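Local atomic coordinates of high-potential iron-sulfur protein (PDB entry 1HLQ), a protein that carries single electrons on a [4Fe-4S] cluster of high redox potential, serving photosynthetic electron transfer to the oxidized cytochrome bc1 complex. Residues A19-A24 with P30-D35. Residues are numbered along the deposited sequence; the frame is centred on the assembly and turned at random.
Sequences ADTTKA and PKHTKD. With SO4 (sulfate ion), chain D; SO4 (sulfate ion), chain E.
A chi1 of 159° in H32 sets CG opposite the backbone N and carries the imidazole across to 19-24, where A24 and T21 receive it. The methyl of A24 lies over one face of the ring, its CB 3.6 Å from the ring centroid of H32, a CH-pi contact displaced toward the CE1-ND1 rim. In T21 a chi1 of -167° turns the hydroxyl so that OG1 is hydrogen-bonded to O of Q36; its approach to the imidazole is too close in the model to be relied on. The methyl of T21 meets the next residues, CG2 lying 4.0 Å from O of K34, and the T21 side chain is about 8 Å from the iron-sulfur cluster. In the 3-10 turn 21-23, N of T22 to OD2 of D20 (3.0 Å) makes an Asx turn, and OG1 of T22 gives the same oxygen a second bond (2.8 Å), both from the same face of the carboxylate. Beside K34 a sulfate, probably from the crystallisation liquor, takes a bond from N of K34 to its O1, 2.8 Å. Without the imidazole, as with an alanine here, the A24 methyl would probably lose its ring face and a gap would be likely beside W67, which meets the H32 ring edge-to-face. Both segments belong to the long, largely irregular loop region of this HiPIP fold between helix 10-14 and strand 51-52.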
ATOM      1  N   ALA A  19       5.836  15.488  -2.880  1.00 14.10           N
ATOM      2  CA  ALA A  19       7.248  15.361  -3.143  1.00 13.40           C
ATOM      3  C   ALA A  19       8.097  16.243  -2.233  1.00 14.07           C
ATOM      4  O   ALA A  19       9.301  16.008  -2.155  1.00 13.91           O
ATOM      5  CB  ALA A  19       7.582  15.686  -4.592  1.00 14.85           C
ATOM      6  N   ASP A  20       7.462  17.154  -1.507  1.00 14.40           N
ATOM      7  CA  ASP A  20       8.173  18.052  -0.598  1.00 14.48           C
ATOM      8  C   ASP A  20       7.315  18.160   0.662  1.00 13.79           C
ATOM      9  O   ASP A  20       6.218  18.682   0.607  1.00 14.11           O
ATOM     10  CB  ASP A  20       8.324  19.425  -1.240  1.00 15.60           C
ATOM     11  CG  ASP A  20       9.043  20.455  -0.399  1.00 17.15           C
ATOM     12  OD1 ASP A  20       9.380  21.515  -1.002  1.00 19.55           O
ATOM     13  OD2 ASP A  20       9.245  20.268   0.817  1.00 16.47           O
ATOM     14  N   THR A  21       7.827  17.650   1.768  1.00 13.97           N
ATOM     15  CA  THR A  21       7.126  17.650   3.045  1.00 14.23           C
ATOM     16  C   THR A  21       6.656  19.018   3.511  1.00 15.34           C
ATOM     17  O   THR A  21       5.645  19.119   4.221  1.00 16.10           O
ATOM     18  CB  THR A  21       8.001  16.980   4.114  1.00 14.55           C
ATOM     19  OG1 THR A  21       7.173  16.731   5.250  1.00 14.96           O
ATOM     20  CG2 THR A  21       9.160  17.858   4.535  1.00 15.17           C
ATOM     21  N   THR A  22       7.315  20.087   3.051  1.00 16.36           N
ATOM     22  CA  THR A  22       6.882  21.431   3.400  1.00 17.19           C
ATOM     23  C   THR A  22       5.660  21.880   2.615  1.00 18.83           C
ATOM     24  O   THR A  22       5.242  23.042   2.707  1.00 21.33           O
ATOM     25  CB  THR A  22       7.992  22.482   3.228  1.00 18.19           C
ATOM     26  OG1 THR A  22       8.307  22.667   1.833  1.00 19.79           O
ATOM     27  CG2 THR A  22       9.246  22.104   3.973  1.00 18.85           C
ATOM     28  N   LYS A  23       5.053  21.006   1.818  1.00 16.79           N
ATOM     29  CA  LYS A  23       3.855  21.249   1.051  1.00 17.72           C
ATOM     30  C   LYS A  23       2.758  20.268   1.411  1.00 16.47           C
ATOM     31  O   LYS A  23       1.726  20.187   0.761  1.00 16.76           O
ATOM     32  CB  LYS A  23       4.161  21.215  -0.451  1.00 20.27           C
ATOM     33  CG  LYS A  23       5.056  22.397  -0.841  1.00 22.39           C
ATOM     34  CD  LYS A  23       5.186  22.567  -2.333  1.00 24.39           C
ATOM     35  CE  LYS A  23       6.285  23.591  -2.608  1.00 25.93           C
ATOM     36  NZ  LYS A  23       5.994  24.874  -1.912  1.00 27.74           N
ATOM     37  N   ALA A  24       2.984  19.498   2.478  1.00 16.30           N
ATOM     38  CA  ALA A  24       1.990  18.551   2.946  1.00 16.23           C
ATOM     39  C   ALA A  24       0.704  19.273   3.356  1.00 16.62           C
ATOM     40  O   ALA A  24       0.755  20.446   3.741  1.00 17.91           O
ATOM     41  CB  ALA A  24       2.515  17.761   4.141  1.00 16.62           C
ATOM     42  N   PRO A  30      -3.008  17.072  10.629  1.00 20.26           N
ATOM     43  CA  PRO A  30      -2.491  17.971  11.649  1.00 20.82           C
ATOM     44  C   PRO A  30      -1.346  17.432  12.482  1.00 20.96           C
ATOM     45  O   PRO A  30      -0.712  18.246  13.181  1.00 23.08           O
ATOM     46  CB  PRO A  30      -3.705  18.347  12.489  1.00 22.32           C
ATOM     47  CG  PRO A  30      -4.603  17.177  12.341  1.00 22.29           C
ATOM     48  CD  PRO A  30      -4.406  16.676  10.934  1.00 21.51           C
ATOM     49  N   LYS A  31      -1.037  16.145  12.454  1.00 20.27           N
ATOM     50  CA  LYS A  31       0.105  15.600  13.175  1.00 19.75           C
ATOM     51  C   LYS A  31       1.380  15.578  12.330  1.00 18.85           C
ATOM     52  O   LYS A  31       2.477  15.214  12.808  1.00 18.81           O
ATOM     53  CB  LYS A  31      -0.236  14.207  13.695  1.00 19.96           C
ATOM     54  CG  LYS A  31      -1.349  14.272  14.753  1.00 20.57           C
ATOM     55  CD  LYS A  31      -1.695  12.892  15.266  1.00 21.86           C
ATOM     56  CE  LYS A  31      -2.790  12.900  16.323  1.00 24.38           C
ATOM     57  NZ  LYS A  31      -2.261  13.027  17.697  1.00 25.62           N
ATOM     58  N   HIS A  32       1.287  15.998  11.066  1.00 17.20           N
ATOM     59  CA  HIS A  32       2.477  16.125  10.233  1.00 16.14           C
ATOM     60  C   HIS A  32       3.386  17.192  10.836  1.00 16.83           C
ATOM     61  O   HIS A  32       2.933  18.222  11.321  1.00 18.32           O
ATOM     62  CB  HIS A  32       2.079  16.596   8.831  1.00 14.85           C
ATOM     63  CG  HIS A  32       3.170  17.238   8.044  1.00 15.33           C
ATOM     64  ND1 HIS A  32       3.989  16.597   7.146  1.00 16.34           N
ATOM     65  CD2 HIS A  32       3.573  18.541   8.078  1.00 15.30           C
ATOM     66  CE1 HIS A  32       4.863  17.490   6.670  1.00 14.71           C
ATOM     67  NE2 HIS A  32       4.630  18.669   7.236  1.00 17.05           N
ATOM     68  N   THR A  33       4.691  17.018  10.678  1.00 16.66           N
ATOM     69  CA  THR A  33       5.640  18.087  10.939  1.00 16.89           C
ATOM     70  C   THR A  33       6.693  18.019   9.829  1.00 16.90           C
ATOM     71  O   THR A  33       6.882  16.942   9.258  1.00 16.56           O
ATOM     72  CB  THR A  33       6.416  18.121  12.257  1.00 17.97           C
ATOM     73  OG1 THR A  33       7.373  17.068  12.296  1.00 17.55           O
ATOM     74  CG2 THR A  33       5.488  18.026  13.455  1.00 19.65           C
ATOM     75  N   LYS A  34       7.474  19.085   9.630  1.00 18.35           N
ATOM     76  CA  LYS A  34       8.519  19.042   8.596  1.00 18.72           C
ATOM     77  C   LYS A  34       9.702  18.202   9.026  1.00 17.98           C
ATOM     78  O   LYS A  34      10.613  17.954   8.216  1.00 19.11           O
ATOM     79  CB  LYS A  34       8.932  20.362   7.964  0.60 19.07           C
ATOM     80  CG  LYS A  34       9.491  21.415   8.892  0.60 20.04           C
ATOM     81  CD  LYS A  34       9.380  22.808   8.279  0.60 20.59           C
ATOM     82  CE  LYS A  34      10.585  23.182   7.442  0.60 21.31           C
ATOM     83  NZ  LYS A  34      10.842  24.659   7.476  0.60 20.94           N
ATOM     84  N   ASP A  35       9.715  17.646  10.241  1.00 16.59           N
ATOM     85  CA  ASP A  35      10.691  16.676  10.669  1.00 16.75           C
ATOM     86  C   ASP A  35      10.388  15.309  10.038  1.00 16.19           C
ATOM     87  O   ASP A  35      11.225  14.410  10.039  1.00 17.43           O
ATOM     88  CB  ASP A  35      10.778  16.479  12.183  1.00 18.09           C
ATOM     89  CG  ASP A  35      11.648  17.549  12.824  1.00 20.61           C
ATOM     90  OD1 ASP A  35      11.172  18.153  13.801  1.00 21.66           O
ATOM     91  OD2 ASP A  35      12.772  17.729  12.298  1.00 22.28           O
TER
HETATM   92  S   SO4 D  77       6.532  22.103  11.369  0.70 24.38           S
HETATM   93  O1  SO4 D  77       6.175  21.579  10.011  0.70 24.26           O
HETATM   94  O2  SO4 D  77       5.372  21.915  12.285  0.70 25.82           O
HETATM   95  O3  SO4 D  77       6.888  23.551  11.197  0.70 26.01           O
HETATM   96  O4  SO4 D  77       7.717  21.359  11.906  0.70 24.56           O
HETATM   97  S   SO4 E  78       7.920  27.564  -3.182  0.50 35.98           S
HETATM   98  O1  SO4 E  78       8.067  26.072  -3.208  0.50 36.08           O
HETATM   99  O2  SO4 E  78       6.566  27.918  -2.640  0.50 36.28           O
HETATM  100  O3  SO4 E  78       8.045  28.094  -4.574  0.50 36.02           O
HETATM  101  O4  SO4 E  78       8.987  28.150  -2.306  0.50 35.82           O